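Local coordinates for protein particle-associated lyase (Acinetobacter bacteriophage AP22, PDB 4Y9V) that probably cleaves the capsular polysaccharide of Acinetobacter baumannii as the trimeric tailspike lyase of the phage, and binds a capsular saccharide, at residues S25-L30 with S36-N41; V560-L563 with S568-A571. One frame throughout, in Å; residues are numbered along the deposited sequence.

Contact 1. Residues S25-L30 with S36-N41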
ATOM      1  N   SER A  25     -57.416 -22.041 -16.101  1.00 12.74           N
ATOM      2  CA  SER A  25     -56.414 -20.998 -16.225  0.66 11.13           C
ATOM      3  C   SER A  25     -55.852 -20.615 -14.868  1.00  9.44           C
ATOM      4  O   SER A  25     -56.590 -20.597 -13.891  1.00 10.84           O
ATOM      5  CB  SER A  25     -57.164 -19.827 -16.839  0.66 12.17           C
ATOM      6  OG  SER A  25     -56.286 -18.707 -16.870  0.66 11.38           O
ATOM      7  N   ALA A  26     -54.593 -20.225 -14.824  1.00  9.17           N
ATOM      8  CA  ALA A  26     -54.018 -19.665 -13.599  1.00  7.98           C
ATOM      9  C   ALA A  26     -54.770 -18.404 -13.171  1.00  8.51           C
ATOM     10  O   ALA A  26     -54.836 -18.086 -11.977  1.00  9.56           O
ATOM     11  CB  ALA A  26     -52.539 -19.382 -13.760  1.00  9.12           C
ATOM     12  N   SER A  27     -55.409 -17.705 -14.100  1.00  9.27           N
ATOM     13  CA  SER A  27     -56.209 -16.575 -13.769  0.60 10.10           C
ATOM     14  C   SER A  27     -57.451 -16.921 -12.952  1.00 12.04           C
ATOM     15  O   SER A  27     -58.042 -16.013 -12.336  1.00 18.11           O
ATOM     16  CB  SER A  27     -56.698 -15.908 -15.058  0.60 11.64           C
ATOM     17  OG  SER A  27     -55.595 -15.186 -15.543  0.60 11.63           O
ATOM     18  N   ALA A  28     -57.869 -18.192 -12.951  1.00 11.32           N
ATOM     19  CA  ALA A  28     -59.062 -18.654 -12.220  1.00 12.77           C
ATOM     20  C   ALA A  28     -58.761 -19.087 -10.802  1.00 12.38           C
ATOM     21  O   ALA A  28     -59.708 -19.389 -10.085  1.00 16.77           O
ATOM     22  CB  ALA A  28     -59.713 -19.777 -13.036  1.00 18.40           C
ATOM     23  N   ILE A  29     -57.511 -19.157 -10.441  1.00 10.18           N
ATOM     24  CA  ILE A  29     -57.069 -19.651  -9.124  1.00 10.47           C
ATOM     25  C   ILE A  29     -56.737 -18.455  -8.260  1.00 10.06           C
ATOM     26  O   ILE A  29     -56.043 -17.552  -8.734  1.00 11.78           O
ATOM     27  CB  ILE A  29     -55.886 -20.594  -9.289  1.00 10.53           C
ATOM     28  CG1 ILE A  29     -56.226 -21.783 -10.212  1.00 11.38           C
ATOM     29  CG2 ILE A  29     -55.361 -21.052  -7.957  1.00 11.67           C
ATOM     30  CD1 ILE A  29     -57.453 -22.595  -9.843  1.00 14.24           C
ATOM     31  N   LEU A  30     -57.239 -18.458  -7.019  0.55  9.40           N
ATOM     32  CA  LEU A  30     -57.093 -17.309  -6.138  0.55  8.37           C
ATOM     33  C   LEU A  30     -56.061 -17.571  -5.041  0.55  7.52           C
ATOM     34  O   LEU A  30     -56.222 -18.512  -4.285  0.55  7.82           O
ATOM     35  CB  LEU A  30     -58.500 -17.050  -5.576  0.55 11.68           C
ATOM     36  CG  LEU A  30     -58.705 -15.768  -4.797  0.55 13.26           C
ATOM     37  CD1 LEU A  30     -58.308 -14.557  -5.630  0.55 13.36           C
ATOM     38  CD2 LEU A  30     -60.168 -15.686  -4.346  0.55 17.78           C
ATOM     39  N   SER A  36     -54.745 -13.285  -8.305  1.00  7.51           N
ATOM     40  CA  SER A  36     -54.840 -14.582  -8.919  1.00  7.90           C
ATOM     41  C   SER A  36     -53.479 -15.264  -8.966  1.00  7.01           C
ATOM     42  O   SER A  36     -52.433 -14.643  -8.850  1.00  7.30           O
ATOM     43  CB  SER A  36     -55.390 -14.505 -10.339  1.00  8.42           C
ATOM     44  OG  SER A  36     -54.394 -14.049 -11.237  1.00  9.01           O
ATOM     45  N   GLN A  37     -53.512 -16.583  -9.245  1.00  7.37           N
ATOM     46  CA  GLN A  37     -52.247 -17.298  -9.422  1.00  7.48           C
ATOM     47  C   GLN A  37     -51.496 -16.751 -10.626  1.00  6.73           C
ATOM     48  O   GLN A  37     -50.252 -16.733 -10.607  1.00  7.37           O
ATOM     49  CB  GLN A  37     -52.518 -18.805  -9.579  1.00  7.94           C
ATOM     50  CG  GLN A  37     -51.241 -19.597  -9.663  1.00  7.62           C
ATOM     51  CD  GLN A  37     -50.489 -19.503  -8.344  1.00  7.32           C
ATOM     52  OE1 GLN A  37     -51.080 -19.693  -7.272  1.00  8.38           O
ATOM     53  NE2 GLN A  37     -49.176 -19.243  -8.397  1.00  8.19           N
ATOM     54  N   GLN A  38     -52.180 -16.332 -11.673  1.00  7.12           N
ATOM     55  CA  GLN A  38     -51.471 -15.690 -12.796  1.00  7.00           C
ATOM     56  C   GLN A  38     -50.717 -14.463 -12.326  1.00  6.88           C
ATOM     57  O   GLN A  38     -49.574 -14.227 -12.728  1.00  7.30           O
ATOM     58  CB  GLN A  38     -52.394 -15.335 -13.947  1.00  7.72           C
ATOM     59  CG  GLN A  38     -51.654 -14.830 -15.168  1.00  7.88           C
ATOM     60  CD  GLN A  38     -50.740 -15.884 -15.730  1.00  7.82           C
ATOM     61  OE1 GLN A  38     -51.204 -16.949 -16.179  1.00  8.34           O
ATOM     62  NE2 GLN A  38     -49.434 -15.632 -15.713  1.00  8.67           N
ATOM     63  N   GLU A  39     -51.365 -13.650 -11.498  1.00  6.96           N
ATOM     64  CA  GLU A  39     -50.709 -12.441 -10.967  1.00  7.00           C
ATOM     65  C   GLU A  39     -49.527 -12.793 -10.082  1.00  6.48           C
ATOM     66  O   GLU A  39     -48.502 -12.115 -10.109  1.00  7.40           O
ATOM     67  CB  GLU A  39     -51.723 -11.585 -10.216  1.00  7.12           C
ATOM     68  CG  GLU A  39     -52.805 -11.012 -11.106  1.00  8.68           C
ATOM     69  CD  GLU A  39     -53.759 -10.191 -10.293  1.00  8.52           C
ATOM     70  OE1 GLU A  39     -53.595  -8.946 -10.219  1.00 10.61           O
ATOM     71  OE2 GLU A  39     -54.672 -10.767  -9.666  1.00 10.22           O
ATOM     72  N   VAL A  40     -49.610 -13.876  -9.295  1.00  6.66           N
ATOM     73  CA  VAL A  40     -48.449 -14.325  -8.535  1.00  6.61           C
ATOM     74  C   VAL A  40     -47.333 -14.668  -9.528  1.00  6.25           C
ATOM     75  O   VAL A  40     -46.192 -14.240  -9.359  1.00  6.90           O
ATOM     76  CB  VAL A  40     -48.775 -15.536  -7.632  1.00  7.37           C
ATOM     77  CG1 VAL A  40     -47.513 -16.085  -7.004  1.00  8.30           C
ATOM     78  CG2 VAL A  40     -49.826 -15.202  -6.566  1.00  8.19           C
ATOM     79  N   ASN A  41     -47.642 -15.478 -10.507  1.00  6.29           N
ATOM     80  CA  ASN A  41     -46.653 -15.897 -11.506  1.00  6.63           C
ATOM     81  C   ASN A  41     -46.002 -14.690 -12.179  1.00  6.46           C
ATOM     82  O   ASN A  41     -44.802 -14.712 -12.450  1.00  7.40           O
ATOM     83  CB  ASN A  41     -47.290 -16.795 -12.556  1.00  6.82           C
ATOM     84  CG  ASN A  41     -47.816 -18.137 -12.051  1.00  6.90           C
ATOM     85  OD1 ASN A  41     -47.591 -18.527 -10.915  1.00  7.63           O
ATOM     86  ND2 ASN A  41     -48.501 -18.833 -12.946  1.00  7.61           N
TER
HETATM   87  O   HOH W   1     -53.769 -17.713 -16.765  0.37  9.91           O
HETATM   88  O   HOH W   2     -55.470 -12.902 -13.303  0.65 18.26           O
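Ile29 and Gln37 make the dense side of this contact: Gln37 N, in the first turn of the helix, bonds to Ile29 O at 2.8 Å, while the two side chains meet at their CB atoms. Beside them the Ala26 methyl lies 3.7 Å from Gln38 OE1, and Ala26 O takes a weak bond from Gln38 N at 3.2 Å. With CG anti to the backbone N (chi1 -176°) and a bend at chi2, Gln37 bonds through NE2 to Asn41 OD1 of the same chain, while OE1 accepts from Asn41 of the third subunit. Gln38 NE2 bonds to Asp42 and to Asp31 of the second subunit, whose Lys32 N donates to OE1. The looser side is hydrated: one water donates to Gln38 OE1, another lies 2.6 Å from Ser36 OG, and their links to Ser25 and Ser27 are tentative, both serines having two conformations. Ser36 is the N-cap of helix 37-42 and forms a capping box with Glu39, Glu39 N reaching Ser36 OG and Ser36 N Glu39 OE2 (169°). Helix N-terminal amides need acceptors from cap or preceding loop; here both supply them, which probably fixes the helix start where Gln37 meets its copies in the other subunits.

Contact 2. Residues V560-L563 with S568-A571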
ATOM      1  N   VAL A 560      42.930  12.271   8.664  1.00  5.20           N
ATOM      2  CA  VAL A 560      43.996  11.391   9.160  1.00  5.66           C
ATOM      3  C   VAL A 560      43.693  11.023  10.605  1.00  5.41           C
ATOM      4  O   VAL A 560      43.203  11.848  11.395  1.00  7.67           O
ATOM      5  CB  VAL A 560      45.359  12.089   8.969  1.00  6.57           C
ATOM      6  CG1 VAL A 560      45.522  13.370   9.725  1.00  8.86           C
ATOM      7  CG2 VAL A 560      46.507  11.142   9.272  1.00  9.06           C
ATOM      8  N   GLY A 561      44.001   9.788  10.990  1.00  5.14           N
ATOM      9  CA  GLY A 561      43.734   9.380  12.341  1.00  5.46           C
ATOM     10  C   GLY A 561      44.455   8.127  12.747  1.00  5.27           C
ATOM     11  O   GLY A 561      45.084   7.413  11.959  1.00  5.52           O
ATOM     12  N   ASN A 562      44.333   7.840  14.042  1.00  5.42           N
ATOM     13  CA  ASN A 562      44.998   6.715  14.676  1.00  5.47           C
ATOM     14  C   ASN A 562      44.332   5.394  14.313  1.00  5.44           C
ATOM     15  O   ASN A 562      43.167   5.329  13.894  1.00  6.68           O
ATOM     16  CB  ASN A 562      44.957   6.968  16.175  1.00  6.72           C
ATOM     17  CG  ASN A 562      45.960   6.186  16.988  1.00  7.30           C
ATOM     18  OD1 ASN A 562      46.816   5.463  16.474  1.00  8.07           O
ATOM     19  ND2 ASN A 562      45.872   6.422  18.286  1.00  8.91           N
ATOM     20  N   LEU A 563      45.099   4.321  14.491  1.00  5.78           N
ATOM     21  CA  LEU A 563      44.630   2.962  14.352  1.00  5.76           C
ATOM     22  C   LEU A 563      43.776   2.522  15.547  1.00  5.79           C
ATOM     23  O   LEU A 563      44.094   2.878  16.699  1.00  6.26           O
ATOM     24  CB  LEU A 563      45.829   1.985  14.310  1.00  5.92           C
ATOM     25  CG  LEU A 563      46.840   2.207  13.190  1.00  6.50           C
ATOM     26  CD1 LEU A 563      47.997   1.251  13.393  1.00  7.85           C
ATOM     27  CD2 LEU A 563      46.218   2.072  11.815  1.00  8.19           C
ATOM     28  N   SER A 568      45.499   7.198  22.530  1.00  6.69           N
ATOM     29  CA  SER A 568      45.265   8.514  21.952  1.00  6.74           C
ATOM     30  C   SER A 568      46.578   9.164  21.510  1.00  6.91           C
ATOM     31  O   SER A 568      47.538   9.280  22.300  1.00  8.03           O
ATOM     32  CB  SER A 568      44.609   9.451  22.959  1.00  7.92           C
ATOM     33  OG  SER A 568      43.295   9.031  23.275  1.00  8.00           O
ATOM     34  N   TRP A 569      46.611   9.688  20.292  1.00  6.51           N
ATOM     35  CA  TRP A 569      47.762  10.439  19.814  1.00  6.72           C
ATOM     36  C   TRP A 569      48.017  11.662  20.695  1.00  7.20           C
ATOM     37  O   TRP A 569      47.114  12.358  21.147  1.00  7.45           O
ATOM     38  CB  TRP A 569      47.531  10.946  18.394  1.00  6.65           C
ATOM     39  CG  TRP A 569      47.754   9.952  17.306  1.00  6.52           C
ATOM     40  CD1 TRP A 569      48.328   8.718  17.420  1.00  7.12           C
ATOM     41  CD2 TRP A 569      47.483  10.141  15.910  1.00  6.41           C
ATOM     42  NE1 TRP A 569      48.402   8.130  16.196  1.00  7.33           N
ATOM     43  CE2 TRP A 569      47.920   8.975  15.238  1.00  6.69           C
ATOM     44  CE3 TRP A 569      46.948  11.187  15.146  1.00  6.87           C
ATOM     45  CZ2 TRP A 569      47.827   8.833  13.864  1.00  6.91           C
ATOM     46  CZ3 TRP A 569      46.865  11.028  13.783  1.00  7.34           C
ATOM     47  CH2 TRP A 569      47.296   9.846  13.144  1.00  7.07           C
ATOM     48  N   ASP A 570      49.323  11.918  20.846  1.00  8.01           N
ATOM     49  CA  ASP A 570      49.827  13.199  21.314  1.00  8.25           C
ATOM     50  C   ASP A 570      50.943  13.623  20.345  1.00  7.48           C
ATOM     51  O   ASP A 570      51.172  12.965  19.320  1.00  7.95           O
ATOM     52  CB  ASP A 570      50.215  13.143  22.778  1.00  9.23           C
ATOM     53  CG  ASP A 570      51.308  12.134  23.055  1.00 10.51           C
ATOM     54  OD1 ASP A 570      52.130  11.917  22.184  1.00 10.96           O
ATOM     55  OD2 ASP A 570      51.290  11.491  24.124  1.00 16.65           O
ATOM     56  N   ALA A 571      51.661  14.697  20.664  1.00  7.98           N
ATOM     57  CA  ALA A 571      52.718  15.186  19.773  1.00  8.42           C
ATOM     58  C   ALA A 571      53.887  14.223  19.641  1.00  8.31           C
ATOM     59  O   ALA A 571      54.683  14.402  18.720  1.00  8.94           O
ATOM     60  CB  ALA A 571      53.160  16.568  20.213  1.00  9.31           C
TER
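Asn562 lies over one face of the Trp569 indole, and this pairing forms the heart of the contact. Its CB sits 3.8 Å from the centroid of the five-membered ring and 16° off the ring normal, a CH-pi contact placed toward the rim of the indole. The first torsion (chi1 -161°) swings the carboxamide away from its backbone nitrogen and over the pyrrole part, its plane turned 27° from that of the ring, with Asn562 CG 3.2 Å from Trp569 NE1. The two side chains run in opposite directions. At the benzo end the backbone takes over: Gly561 C approaches Trp569 CH2 obliquely at 3.3 Å. Val560 adds its CG2, which meets the ring edge at CH2 at 4.2 Å. Other direct neighbours of the indole are Phe573, stacked on it, Phe574, which meets it edge-to-face, Phe614, and Val589 of the second subunit.

Farther out, the amide nitrogen of Asn562 is held by Ser591 O of the second subunit and, weakly, by Ala567 O, whereas OD1 is only weakly engaged by Leu563 N at 2.9 Å. Backbone bonding between Gly561 and Asn615 ties the strand end to strand 613-623, and Trp569 O accepts from Arg540 of the second subunit.

An aromatic cluster in the C-terminal Ig-like domain thus brings together a strand end, the loop beyond it and a neighbouring chain. It illustrates how a buried amide can pack on an aromatic face if its polar atoms find partners. Apolar and face contacts with the indole probably dominate, and the amide nitrogen finds its stronger partner on the other subunit, which probably links the folding of this loop to trimer assembly.

In the fold
Contact 1 comes first along the chain, where a loop meets the start of helix 37-42 near the N-terminal end of the modelled chain; contact 2 comes much later, at the end of strand 555-561 and in the loop that follows, within the C-terminal Ig-like domain. Their centres lie about 107 Å apart, on opposite sides of the chain's centre, and they share no helix or strand. Between them in sequence runs the pectin lyase-like region of parallel strands, consistent with a beta-helix, and the glycan pocket. Both touch the second subunit, contact 1 also meeting the third, consistent with intersubunit contacts near both ends of the elongated trimer.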